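PDB 6OYC: glycosylation Associate Protein 2 from Streptococcus agalactiae serotype V, which probably takes part, in a complex with its partner Gap proteins, in the glycosylation and accessory Sec export of a serine-rich streptococcal surface adhesin. Local coordinates for residues I31-I36 and Q68-E73; I60-L65 and R120-G125; A388-K393 and T503-R508; P394-G399 and S469-Y474. All coordinates share one frame; numbering follows the deposited sequence.

Contact 1: I31-I36 and Q68-E73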
loop_
_atom_site.group_PDB
_atom_site.type_symbol
_atom_site.label_atom_id
_atom_site.label_comp_id
_atom_site.label_asym_id
_atom_site.label_seq_id
_atom_site.Cartn_x
_atom_site.Cartn_y
_atom_site.Cartn_z
ATOM N N ILE B 31 -12.386 30.127 9.287
ATOM C CA ILE B 31 -12.999 31.223 8.545
ATOM C C ILE B 31 -14.462 30.891 8.276
ATOM O O ILE B 31 -14.835 29.732 8.060
ATOM C CB ILE B 31 -12.283 31.529 7.209
ATOM C CG1 ILE B 31 -12.211 30.283 6.332
ATOM C CG2 ILE B 31 -10.900 32.106 7.449
ATOM C CD1 ILE B 31 -11.570 30.538 4.978
ATOM N N LYS B 32 -15.293 31.932 8.292
ATOM C CA LYS B 32 -16.663 31.799 7.851
ATOM C C LYS B 32 -16.682 31.576 6.342
ATOM O O LYS B 32 -15.738 31.943 5.640
ATOM C CB LYS B 32 -17.469 33.042 8.231
ATOM C CG LYS B 32 -17.548 33.305 9.734
ATOM C CD LYS B 32 -18.610 32.433 10.398
ATOM C CE LYS B 32 -19.333 33.168 11.527
ATOM N NZ LYS B 32 -20.733 32.649 11.660
ATOM N N PRO B 33 -17.734 30.948 5.824
ATOM C CA PRO B 33 -17.779 30.672 4.381
ATOM C C PRO B 33 -17.688 31.919 3.522
ATOM O O PRO B 33 -17.161 31.854 2.405
ATOM C CB PRO B 33 -19.130 29.961 4.214
ATOM C CG PRO B 33 -19.391 29.339 5.539
ATOM C CD PRO B 33 -18.862 30.325 6.540
ATOM N N ASP B 34 -18.165 33.063 4.010
ATOM C CA ASP B 34 -18.034 34.325 3.288
ATOM C C ASP B 34 -16.642 34.933 3.388
ATOM O O ASP B 34 -16.427 36.024 2.851
ATOM C CB ASP B 34 -19.047 35.327 3.826
ATOM C CG ASP B 34 -18.993 35.415 5.338
ATOM O OD1 ASP B 34 -18.081 36.096 5.864
ATOM O OD2 ASP B 34 -19.825 34.747 6.002
ATOM N N GLN B 35 -15.695 34.287 4.070
ATOM C CA GLN B 35 -14.357 34.840 4.241
ATOM C C GLN B 35 -13.335 34.182 3.338
ATOM O O GLN B 35 -12.143 34.475 3.459
ATOM C CB GLN B 35 -13.898 34.703 5.691
ATOM C CG GLN B 35 -14.665 35.514 6.687
ATOM C CD GLN B 35 -14.087 35.360 8.075
ATOM O OE1 GLN B 35 -14.277 34.333 8.734
ATOM N NE2 GLN B 35 -13.352 36.367 8.517
ATOM N N ILE B 36 -13.771 33.297 2.444
ATOM C CA ILE B 36 -12.834 32.519 1.640
ATOM C C ILE B 36 -11.933 33.429 0.815
ATOM O O ILE B 36 -10.723 33.175 0.681
ATOM C CB ILE B 36 -13.605 31.532 0.754
ATOM C CG1 ILE B 36 -14.227 30.458 1.633
ATOM C CG2 ILE B 36 -12.672 30.906 -0.277
ATOM C CD1 ILE B 36 -14.990 29.410 0.849
ATOM N N GLN B 68 -23.220 22.000 4.589
ATOM C CA GLN B 68 -23.684 21.167 3.486
ATOM C C GLN B 68 -23.323 21.773 2.136
ATOM O O GLN B 68 -22.866 21.065 1.227
ATOM C CB GLN B 68 -25.185 20.947 3.571
ATOM C CG GLN B 68 -25.701 20.311 2.305
ATOM C CD GLN B 68 -26.944 19.496 2.521
ATOM O OE1 GLN B 68 -26.969 18.300 2.234
ATOM N NE2 GLN B 68 -27.992 20.138 3.021
ATOM N N THR B 69 -23.512 23.080 1.990
ATOM C CA THR B 69 -23.392 23.745 0.704
ATOM C C THR B 69 -22.564 25.013 0.844
ATOM O O THR B 69 -22.751 25.783 1.790
ATOM C CB THR B 69 -24.792 24.081 0.156
ATOM O OG1 THR B 69 -25.587 22.882 0.120
ATOM C CG2 THR B 69 -24.693 24.708 -1.244
ATOM N N TYR B 70 -21.648 25.233 -0.092
ATOM C CA TYR B 70 -20.902 26.482 -0.134
ATOM C C TYR B 70 -21.222 27.224 -1.425
ATOM O O TYR B 70 -21.654 26.633 -2.412
ATOM C CB TYR B 70 -19.389 26.245 -0.038
ATOM C CG TYR B 70 -18.986 25.646 1.286
ATOM C CD1 TYR B 70 -19.253 24.318 1.564
ATOM C CD2 TYR B 70 -18.360 26.413 2.260
ATOM C CE1 TYR B 70 -18.910 23.764 2.768
ATOM C CE2 TYR B 70 -18.015 25.868 3.475
ATOM C CZ TYR B 70 -18.294 24.539 3.719
ATOM O OH TYR B 70 -17.966 23.969 4.907
ATOM N N GLY B 71 -20.995 28.537 -1.406
ATOM C CA GLY B 71 -21.063 29.320 -2.599
ATOM C C GLY B 71 -19.923 29.006 -3.547
ATOM O O GLY B 71 -19.052 28.173 -3.262
ATOM N N PRO B 72 -19.912 29.690 -4.694
ATOM C CA PRO B 72 -18.904 29.373 -5.727
ATOM C C PRO B 72 -17.470 29.607 -5.277
ATOM O O PRO B 72 -16.556 29.035 -5.873
ATOM C CB PRO B 72 -19.275 30.306 -6.899
ATOM C CG PRO B 72 -20.616 30.919 -6.542
ATOM C CD PRO B 72 -20.800 30.810 -5.065
ATOM N N GLU B 73 -17.237 30.435 -4.259
ATOM C CA GLU B 73 -15.862 30.721 -3.844
ATOM C C GLU B 73 -15.103 29.490 -3.333
ATOM O O GLU B 73 -13.868 29.472 -3.417
ATOM C CB GLU B 73 -15.862 31.806 -2.779
ATOM C CG GLU B 73 -16.469 33.114 -3.268
ATOM C CD GLU B 73 -17.965 33.209 -2.995
ATOM O OE1 GLU B 73 -18.500 34.335 -3.084
ATOM O OE2 GLU B 73 -18.602 32.163 -2.696
#

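Contact 2: I60-L65 and R120-G125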
loop_
_atom_site.group_PDB
_atom_site.type_symbol
_atom_site.label_atom_id
_atom_site.label_comp_id
_atom_site.label_asym_id
_atom_site.label_seq_id
_atom_site.Cartn_x
_atom_site.Cartn_y
_atom_site.Cartn_z
ATOM N N ILE B 60 -0.708 23.555 5.565
ATOM C CA ILE B 60 -2.049 23.336 6.100
ATOM C C ILE B 60 -2.432 21.915 5.725
ATOM O O ILE B 60 -2.555 21.588 4.538
ATOM C CB ILE B 60 -3.067 24.354 5.570
ATOM C CG1 ILE B 60 -2.581 25.782 5.835
ATOM C CG2 ILE B 60 -4.417 24.121 6.251
ATOM C CD1 ILE B 60 -3.561 26.859 5.391
ATOM N N SER B 61 -2.607 21.062 6.734
ATOM C CA SER B 61 -2.663 19.627 6.493
ATOM C C SER B 61 -4.066 19.113 6.190
ATOM O O SER B 61 -4.213 17.986 5.689
ATOM C CB SER B 61 -2.087 18.885 7.705
ATOM O OG SER B 61 -0.682 18.994 7.717
ATOM N N ALA B 62 -5.100 19.897 6.473
ATOM C CA ALA B 62 -6.445 19.467 6.125
ATOM C C ALA B 62 -7.347 20.676 5.943
ATOM O O ALA B 62 -7.147 21.733 6.559
ATOM C CB ALA B 62 -7.039 18.525 7.182
ATOM N N LEU B 63 -8.345 20.499 5.088
ATOM C CA LEU B 63 -9.436 21.448 4.914
ATOM C C LEU B 63 -10.690 20.792 5.472
ATOM O O LEU B 63 -11.124 19.749 4.970
ATOM C CB LEU B 63 -9.618 21.812 3.436
ATOM C CG LEU B 63 -10.865 22.637 3.080
ATOM C CD1 LEU B 63 -10.819 23.967 3.815
ATOM C CD2 LEU B 63 -10.995 22.847 1.547
ATOM N N LEU B 64 -11.267 21.391 6.501
ATOM C CA LEU B 64 -12.427 20.819 7.168
ATOM C C LEU B 64 -13.656 21.620 6.770
ATOM O O LEU B 64 -13.778 22.801 7.112
ATOM C CB LEU B 64 -12.252 20.795 8.685
ATOM C CG LEU B 64 -13.521 20.316 9.397
ATOM C CD1 LEU B 64 -13.945 18.928 8.908
ATOM C CD2 LEU B 64 -13.339 20.345 10.903
ATOM N N LEU B 65 -14.573 20.973 6.073
ATOM C CA LEU B 65 -15.778 21.623 5.573
ATOM C C LEU B 65 -16.947 21.157 6.432
ATOM O O LEU B 65 -17.305 19.976 6.416
ATOM C CB LEU B 65 -15.988 21.295 4.092
ATOM C CG LEU B 65 -14.866 21.757 3.150
ATOM C CD1 LEU B 65 -15.129 21.344 1.686
ATOM C CD2 LEU B 65 -14.659 23.267 3.255
ATOM N N ARG B 120 -8.816 13.866 16.773
ATOM C CA ARG B 120 -7.767 12.900 17.096
ATOM C C ARG B 120 -7.126 12.341 15.829
ATOM O O ARG B 120 -5.902 12.174 15.764
ATOM C CB ARG B 120 -8.357 11.769 17.949
ATOM C CG ARG B 120 -7.345 10.941 18.712
ATOM C CD ARG B 120 -6.645 11.802 19.753
ATOM N NE ARG B 120 -5.745 11.059 20.634
ATOM C CZ ARG B 120 -4.889 11.652 21.468
ATOM N NH1 ARG B 120 -4.822 12.980 21.516
ATOM N NH2 ARG B 120 -4.098 10.925 22.242
ATOM N N GLN B 121 -7.942 12.044 14.812
ATOM C CA GLN B 121 -7.422 11.540 13.540
ATOM C C GLN B 121 -6.534 12.571 12.848
ATOM O O GLN B 121 -5.482 12.231 12.297
ATOM C CB GLN B 121 -8.571 11.146 12.615
ATOM C CG GLN B 121 -9.372 9.940 13.073
ATOM C CD GLN B 121 -10.619 9.722 12.205
ATOM O OE1 GLN B 121 -11.405 10.640 11.982
ATOM N NE2 GLN B 121 -10.786 8.513 11.708
ATOM N N PHE B 122 -6.964 13.832 12.825
ATOM C CA PHE B 122 -6.080 14.899 12.358
ATOM C C PHE B 122 -4.759 14.862 13.127
ATOM O O PHE B 122 -3.667 14.793 12.535
ATOM C CB PHE B 122 -6.762 16.267 12.536
ATOM C CG PHE B 122 -7.824 16.581 11.509
ATOM C CD1 PHE B 122 -8.084 15.711 10.449
ATOM C CD2 PHE B 122 -8.551 17.769 11.594
ATOM C CE1 PHE B 122 -9.069 16.029 9.488
ATOM C CE2 PHE B 122 -9.535 18.091 10.652
ATOM C CZ PHE B 122 -9.798 17.219 9.606
ATOM N N TYR B 123 -4.853 14.877 14.462
ATOM C CA TYR B 123 -3.668 14.990 15.309
ATOM C C TYR B 123 -2.648 13.892 15.012
ATOM O O TYR B 123 -1.441 14.141 15.008
ATOM C CB TYR B 123 -4.078 14.939 16.780
ATOM C CG TYR B 123 -3.002 15.434 17.722
ATOM C CD1 TYR B 123 -2.384 16.658 17.502
ATOM C CD2 TYR B 123 -2.610 14.690 18.829
ATOM C CE1 TYR B 123 -1.415 17.133 18.344
ATOM C CE2 TYR B 123 -1.625 15.166 19.693
ATOM C CZ TYR B 123 -1.033 16.390 19.432
ATOM O OH TYR B 123 -0.059 16.893 20.246
ATOM N N LYS B 124 -3.102 12.672 14.749
ATOM C CA LYS B 124 -2.151 11.573 14.656
ATOM C C LYS B 124 -2.141 10.895 13.298
ATOM O O LYS B 124 -1.404 9.917 13.123
ATOM C CB LYS B 124 -2.417 10.558 15.778
ATOM C CG LYS B 124 -2.067 11.149 17.169
ATOM C CD LYS B 124 -1.713 10.076 18.195
ATOM C CE LYS B 124 -1.363 10.703 19.554
ATOM N NZ LYS B 124 -1.116 9.659 20.624
ATOM N N GLY B 125 -2.892 11.418 12.316
ATOM C CA GLY B 125 -3.046 10.726 11.050
ATOM C C GLY B 125 -2.648 11.501 9.812
ATOM O O GLY B 125 -2.817 10.991 8.704
#

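Contact 3: A388-K393 and T503-R508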
loop_
_atom_site.group_PDB
_atom_site.type_symbol
_atom_site.label_atom_id
_atom_site.label_comp_id
_atom_site.label_asym_id
_atom_site.label_seq_id
_atom_site.Cartn_x
_atom_site.Cartn_y
_atom_site.Cartn_z
ATOM N N ALA B 388 -1.925 -0.162 -22.867
ATOM C CA ALA B 388 -0.482 -0.312 -22.920
ATOM C C ALA B 388 0.029 -0.933 -21.625
ATOM O O ALA B 388 -0.544 -0.745 -20.549
ATOM C CB ALA B 388 0.197 1.037 -23.162
ATOM N N ILE B 389 1.129 -1.668 -21.752
ATOM C CA ILE B 389 1.843 -2.265 -20.639
ATOM C C ILE B 389 3.301 -1.872 -20.808
ATOM O O ILE B 389 3.963 -2.336 -21.742
ATOM C CB ILE B 389 1.673 -3.786 -20.604
ATOM C CG1 ILE B 389 0.240 -4.128 -20.209
ATOM C CG2 ILE B 389 2.686 -4.427 -19.667
ATOM C CD1 ILE B 389 -0.053 -5.597 -20.270
ATOM N N ILE B 390 3.787 -0.991 -19.943
ATOM C CA ILE B 390 5.172 -0.534 -19.966
ATOM C C ILE B 390 5.911 -1.283 -18.867
ATOM O O ILE B 390 5.648 -1.078 -17.677
ATOM C CB ILE B 390 5.275 0.982 -19.759
ATOM C CG1 ILE B 390 4.454 1.733 -20.804
ATOM C CG2 ILE B 390 6.725 1.431 -19.759
ATOM C CD1 ILE B 390 4.389 3.231 -20.560
ATOM N N ILE B 391 6.849 -2.144 -19.239
ATOM C CA ILE B 391 7.534 -2.968 -18.256
ATOM C C ILE B 391 9.026 -2.992 -18.552
ATOM O O ILE B 391 9.453 -2.889 -19.706
ATOM C CB ILE B 391 6.944 -4.389 -18.222
ATOM C CG1 ILE B 391 6.710 -4.906 -19.642
ATOM C CG2 ILE B 391 5.626 -4.392 -17.450
ATOM C CD1 ILE B 391 6.370 -6.398 -19.696
ATOM N N GLY B 392 9.823 -3.109 -17.484
ATOM C CA GLY B 392 11.266 -3.229 -17.578
ATOM C C GLY B 392 11.844 -4.286 -16.652
ATOM O O GLY B 392 11.498 -4.345 -15.470
ATOM N N LYS B 393 12.748 -5.106 -17.184
ATOM C CA LYS B 393 13.387 -6.247 -16.543
ATOM C C LYS B 393 12.324 -7.261 -16.143
ATOM O O LYS B 393 12.153 -7.554 -14.952
ATOM C CB LYS B 393 14.226 -5.797 -15.346
ATOM C CG LYS B 393 15.151 -4.630 -15.679
ATOM C CD LYS B 393 16.076 -4.274 -14.530
ATOM C CE LYS B 393 17.252 -3.435 -15.002
ATOM N NZ LYS B 393 18.137 -3.001 -13.882
ATOM N N THR B 503 10.516 6.246 -17.778
ATOM C CA THR B 503 9.832 7.531 -17.760
ATOM C C THR B 503 9.730 8.130 -19.160
ATOM O O THR B 503 8.739 8.803 -19.470
ATOM C CB THR B 503 10.533 8.504 -16.805
ATOM O OG1 THR B 503 9.933 9.798 -16.936
ATOM C CG2 THR B 503 12.010 8.626 -17.118
ATOM N N SER B 504 10.731 7.892 -20.017
ATOM C CA SER B 504 10.665 8.371 -21.396
ATOM C C SER B 504 9.568 7.652 -22.168
ATOM O O SER B 504 8.784 8.282 -22.891
ATOM C CB SER B 504 12.017 8.184 -22.090
ATOM O OG SER B 504 11.863 8.049 -23.495
ATOM N N GLN B 505 9.503 6.327 -22.031
ATOM C CA GLN B 505 8.440 5.576 -22.682
ATOM C C GLN B 505 7.067 6.057 -22.238
ATOM O O GLN B 505 6.120 6.062 -23.032
ATOM C CB GLN B 505 8.613 4.091 -22.393
ATOM C CG GLN B 505 8.304 3.207 -23.571
ATOM C CD GLN B 505 9.165 3.507 -24.776
ATOM O OE1 GLN B 505 10.309 3.949 -24.645
ATOM N NE2 GLN B 505 8.618 3.266 -25.961
ATOM N N TYR B 506 6.945 6.487 -20.980
ATOM C CA TYR B 506 5.683 7.039 -20.504
ATOM C C TYR B 506 5.380 8.386 -21.159
ATOM O O TYR B 506 4.273 8.603 -21.669
ATOM C CB TYR B 506 5.715 7.180 -18.978
ATOM C CG TYR B 506 4.839 6.195 -18.231
ATOM C CD1 TYR B 506 3.456 6.301 -18.266
ATOM C CD2 TYR B 506 5.398 5.165 -17.479
ATOM C CE1 TYR B 506 2.648 5.401 -17.579
ATOM C CE2 TYR B 506 4.595 4.254 -16.785
ATOM C CZ TYR B 506 3.222 4.383 -16.835
ATOM O OH TYR B 506 2.407 3.497 -16.158
ATOM N N ARG B 507 6.346 9.314 -21.136
ATOM C CA ARG B 507 6.071 10.675 -21.588
ATOM C C ARG B 507 5.801 10.714 -23.087
ATOM O O ARG B 507 4.893 11.422 -23.543
ATOM C CB ARG B 507 7.229 11.608 -21.223
ATOM C CG ARG B 507 6.987 12.455 -19.973
ATOM C CD ARG B 507 5.686 13.274 -20.069
ATOM N NE ARG B 507 5.592 14.274 -19.004
ATOM C CZ ARG B 507 4.513 15.003 -18.744
ATOM N NH1 ARG B 507 3.414 14.852 -19.470
ATOM N NH2 ARG B 507 4.533 15.886 -17.753
ATOM N N ARG B 508 6.566 9.945 -23.865
ATOM C CA ARG B 508 6.337 9.886 -25.303
ATOM C C ARG B 508 5.011 9.221 -25.640
ATOM O O ARG B 508 4.434 9.503 -26.695
ATOM C CB ARG B 508 7.489 9.151 -25.992
ATOM C CG ARG B 508 7.198 7.683 -26.274
ATOM C CD ARG B 508 8.118 7.110 -27.340
ATOM N NE ARG B 508 7.521 5.953 -28.008
ATOM C CZ ARG B 508 7.122 5.951 -29.278
ATOM N NH1 ARG B 508 7.263 7.045 -30.021
ATOM N NH2 ARG B 508 6.585 4.856 -29.806
#

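Contact 4: P394-G399 and S469-Y474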
loop_
_atom_site.group_PDB
_atom_site.type_symbol
_atom_site.label_atom_id
_atom_site.label_comp_id
_atom_site.label_asym_id
_atom_site.label_seq_id
_atom_site.Cartn_x
_atom_site.Cartn_y
_atom_site.Cartn_z
ATOM N N PRO B 394 11.614 -7.836 -17.116
ATOM C CA PRO B 394 10.441 -8.652 -16.789
ATOM C C PRO B 394 10.819 -9.931 -16.067
ATOM O O PRO B 394 11.869 -10.525 -16.316
ATOM C CB PRO B 394 9.830 -8.958 -18.164
ATOM C CG PRO B 394 11.010 -8.920 -19.104
ATOM C CD PRO B 394 11.909 -7.840 -18.564
ATOM N N ILE B 395 9.947 -10.342 -15.150
ATOM C CA ILE B 395 10.025 -11.638 -14.496
ATOM C C ILE B 395 8.675 -12.313 -14.684
ATOM O O ILE B 395 7.664 -11.833 -14.154
ATOM C CB ILE B 395 10.374 -11.527 -13.008
ATOM C CG1 ILE B 395 11.621 -10.667 -12.813
ATOM C CG2 ILE B 395 10.586 -12.918 -12.424
ATOM C CD1 ILE B 395 11.927 -10.357 -11.376
ATOM N N PHE B 396 8.646 -13.406 -15.452
ATOM C CA PHE B 396 7.415 -14.145 -15.709
ATOM C C PHE B 396 7.485 -15.599 -15.288
ATOM O O PHE B 396 6.433 -16.216 -15.083
ATOM C CB PHE B 396 7.035 -14.131 -17.205
ATOM C CG PHE B 396 6.922 -12.757 -17.829
ATOM C CD1 PHE B 396 6.494 -11.661 -17.096
ATOM C CD2 PHE B 396 7.221 -12.579 -19.180
ATOM C CE1 PHE B 396 6.388 -10.397 -17.695
ATOM C CE2 PHE B 396 7.116 -11.331 -19.784
ATOM C CZ PHE B 396 6.700 -10.237 -19.039
ATOM N N ASN B 397 8.675 -16.168 -15.180
ATOM C CA ASN B 397 8.842 -17.590 -14.915
ATOM C C ASN B 397 9.354 -17.730 -13.485
ATOM O O ASN B 397 10.560 -17.839 -13.243
ATOM C CB ASN B 397 9.773 -18.217 -15.950
ATOM C CG ASN B 397 9.292 -17.983 -17.381
ATOM O OD1 ASN B 397 8.287 -18.556 -17.817
ATOM N ND2 ASN B 397 9.997 -17.124 -18.109
ATOM N N LEU B 398 8.418 -17.716 -12.532
ATOM C CA LEU B 398 8.811 -17.718 -11.125
ATOM C C LEU B 398 9.412 -19.059 -10.722
ATOM O O LEU B 398 10.438 -19.100 -10.030
ATOM C CB LEU B 398 7.609 -17.367 -10.250
ATOM C CG LEU B 398 7.456 -15.869 -10.004
ATOM C CD1 LEU B 398 6.272 -15.583 -9.090
ATOM C CD2 LEU B 398 8.746 -15.298 -9.441
ATOM N N GLY B 399 8.789 -20.165 -11.148
ATOM C CA GLY B 399 9.379 -21.478 -10.938
ATOM C C GLY B 399 10.794 -21.594 -11.476
ATOM O O GLY B 399 11.636 -22.271 -10.879
ATOM N N SER B 469 11.681 -13.319 -24.847
ATOM C CA SER B 469 11.452 -14.278 -25.926
ATOM C C SER B 469 10.127 -15.005 -25.751
ATOM O O SER B 469 9.311 -15.059 -26.677
ATOM C CB SER B 469 12.600 -15.286 -25.996
ATOM O OG SER B 469 13.833 -14.667 -25.698
ATOM N N ASP B 470 9.893 -15.563 -24.558
ATOM C CA ASP B 470 8.648 -16.282 -24.299
ATOM C C ASP B 470 7.431 -15.452 -24.638
ATOM O O ASP B 470 6.417 -15.989 -25.099
ATOM C CB ASP B 470 8.562 -16.681 -22.836
ATOM C CG ASP B 470 9.502 -17.767 -22.494
ATOM O OD1 ASP B 470 9.944 -18.469 -23.425
ATOM O OD2 ASP B 470 9.823 -17.919 -21.300
ATOM N N LEU B 471 7.512 -14.142 -24.410
ATOM C CA LEU B 471 6.356 -13.283 -24.620
ATOM C C LEU B 471 6.032 -13.133 -26.106
ATOM O O LEU B 471 4.858 -13.165 -26.497
ATOM C CB LEU B 471 6.606 -11.921 -23.968
ATOM C CG LEU B 471 5.394 -10.997 -23.969
ATOM C CD1 LEU B 471 4.194 -11.727 -23.385
ATOM C CD2 LEU B 471 5.702 -9.727 -23.203
ATOM N N LEU B 472 7.057 -12.975 -26.949
ATOM C CA LEU B 472 6.823 -12.894 -28.386
ATOM C C LEU B 472 6.180 -14.169 -28.909
ATOM O O LEU B 472 5.243 -14.115 -29.716
ATOM C CB LEU B 472 8.133 -12.624 -29.116
ATOM C CG LEU B 472 8.856 -11.353 -28.688
ATOM C CD1 LEU B 472 10.348 -11.570 -28.692
ATOM C CD2 LEU B 472 8.490 -10.212 -29.607
ATOM N N GLN B 473 6.661 -15.325 -28.445
ATOM C CA GLN B 473 6.134 -16.600 -28.915
ATOM C C GLN B 473 4.620 -16.682 -28.762
ATOM O O GLN B 473 3.954 -17.365 -29.550
ATOM C CB GLN B 473 6.813 -17.750 -28.169
ATOM C CG GLN B 473 8.310 -17.858 -28.442
ATOM C CD GLN B 473 8.954 -19.101 -27.815
ATOM O OE1 GLN B 473 8.402 -20.206 -27.870
ATOM N NE2 GLN B 473 10.135 -18.917 -27.219
ATOM N N TYR B 474 4.056 -15.979 -27.774
ATOM C CA TYR B 474 2.616 -16.032 -27.550
ATOM C C TYR B 474 1.835 -15.112 -28.468
ATOM O O TYR B 474 0.601 -15.143 -28.444
ATOM C CB TYR B 474 2.287 -15.709 -26.098
ATOM C CG TYR B 474 2.061 -16.971 -25.317
ATOM C CD1 TYR B 474 3.096 -17.566 -24.600
ATOM C CD2 TYR B 474 0.827 -17.607 -25.346
ATOM C CE1 TYR B 474 2.895 -18.749 -23.896
ATOM C CE2 TYR B 474 0.624 -18.782 -24.660
ATOM C CZ TYR B 474 1.657 -19.350 -23.928
ATOM O OH TYR B 474 1.459 -20.524 -23.233
#

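Contact 1: I31-I36 and Q68-E73
Pro-33 and Ile-36 meet Tyr-70 and Glu-73 where two loops come together at the C-terminal end of the five-stranded parallel sheet of an N-terminal alpha/beta domain: 31-36 leads from strand 26-31 into helix 36-52, whereas the loop 68-73 follows strand 62-65. Tyr-70 presents its ring obliquely to the pyrrolidine of Pro-33, the nearest atoms being Pro-33 CB and Tyr-70 CD2 at 4.1 Å. With CG anti to its carbonyl carbon (chi1 -64°), the tyrosine swings its ring toward the proline, while its hydroxyl hydrogen-bonds Val-11 O at the end of strand 6-11 and Glu-67 N just past strand 62-65. The second meeting involves the methyl branch of Ile-36, in the first turn of the helix. Its CG2 reaches the backbone of Glu-73, and the two side chains run at a slant to each other, touching through Ile-36 CG2 and Glu-73 CB at 4.2 Å. The proline loop itself is braced by Gln-35, whose OE1 accepts Lys-32 N in the carbonyl plane, on a lone pair, at 2.6 Å. On the other branch of Ile-36, CD1 comes within 4.2 Å of Glu-73 C.

Contact 2: I60-L65 and R120-G125
Phe-122 reaches from helix 115-125 onto strand 62-65, where it meets Ala-62 and Leu-64, two residues whose side chains project from the same side of the strand. The tight part is the alanine. Its methyl carbon lies over one face of the ring in a CH-pi contact, with Ala-62 CB 4.1 Å from the centroid of the Phe-122 ring and 22° from the ring normal. The methyl is displaced toward the rim, so that Ala-62 CB is closest to Phe-122 CZ, at 3.9 Å. Leu-64 packs less closely: its CB stands at the ring edge, near the ring plane, 4.3 Å from Phe-122 CE2. Phe-122 has CG anti to its carbonyl carbon (chi1 -76°), which carries the ring from the helix toward the sheet. Ile-8 of the adjoining strand 6-11 and Met-26 of strand 26-31, the next one over, also touch the phenylalanine. The far side of the helix is polar and only in part open to solvent: Arg-120, Gln-121 and Lys-124 lie against Tyr-185 of strand 185-195, and Arg-120 and Lys-124 form salt bridges with Glu-233. The helix thus joins the antiparallel beta part by its polar side and packs its apolar side on a central parallel sheet, as in alpha/beta domains.

Contact 3: A388-K393 and T503-R508
Ile-390 carries the strand side of this contact, meeting Tyr-506 and Gln-505 of helix 495-514. Along strand 388-392 the side chains alternate. Ala-388, at the start, packs on Met-509 of the same helix, beyond 503-508, whereas Ile-389 turns to the other side of the sheet and lies against Thr-378 of helix 372-381. Ile-390 then projects at the helix with both branches in use. Its CG1 is anti to the carbonyl carbon (chi1 -57°), and the extended arm sets CD1 almost centrally over one face of the tyrosine ring. This is a CH-pi contact: Ile-390 CD1 is 3.7 Å from the centroid of the Tyr-506 ring, 7° from its normal. The shorter branch crosses the root of Gln-505, with Ile-390 CG2 4.2 Å from Gln-505 CB, after which the glutamine chain bends away. Phe-502, edge-to-face with Tyr-506, and a hydrogen bond between Tyr-506 OH and Ser-368 OG help to hold the ring. Ile-391 faces Thr-374 and Thr-378 on the far side, and past Gly-392 the strand gives way to Lys-393, whose NZ bonds the carbonyl of His-491. Helices on both faces of a largely parallel sheet are typical of the alpha/beta-hydrolase fold, the clan to which this family belongs.

Contact 4: P394-G399 and S469-Y474
Asp-470 and Leu-471, neighbours on helix 467-473, engage Asn-397 and Phe-396 in the loop that follows strand 388-392 of the alpha/beta-hydrolase-like sheet. After Ser-469, whose carbonyl takes a helical bond from Gln-473, Asp-470 makes the polar half of the contact. Its OD2 accepts a hydrogen bond from Asn-397 ND2 at 3.3 Å, a bent one with an N-H...O angle of 140°. The amide approaches nearly along the C-O axis of the carboxylate, yet the two planes are perpendicular and the oxygen sits 28° out of the amide plane, so the geometry is far from flat pairing. Thr-466 also bonds Asp-470 OD2, and Trp-440 donates to Asn-397 OD1; each of the two groups thus has a second side-chain partner. The loop backbone is fixed by Asp-464, whose OD2 takes hydrogen bonds from Phe-396 N and Asn-397 N.

Leu-471 supplies the apolar half. Its CG is anti to the backbone N, directing the side chain to the loop, where CD2 meets Phe-396 CE2 at 4.0 Å, oblique to the ring. Further along, Tyr-474 receives Asp-470 O at its ring edge. Helix 467-473, which follows strand 452-458, is thereby joined to the turn before helix 398-403, with helix 429-444 contributing Phe-439, stacked on Phe-396, and Trp-440, nearly parallel to Tyr-474, and helix 372-381 touching Phe-396 through Thr-378.

How the contacts relate
Contact 1 lies in loops at the end of the N-terminal five-stranded parallel sheet, and contact 2 packs a helix on that sheet; contacts 3 and 4 belong to the C-terminal eight-stranded mixed sheet and its helices, and antiparallel beta structure intervenes in sequence. In the first pair, segments alternate along the chain and the centres are 19 Å apart, joined by Tyr-70 OH packing on Leu-65 CA. In the second, contact 4 is nested within the loop closed by contact 3; their centres are 18 Å apart and Ile-391 touches Phe-396. Contacts 1 and 4 are 56 Å apart between centres. The pairs thus lie in two separate alpha/beta units, the second of them consistent with the alpha/beta-hydrolase clan.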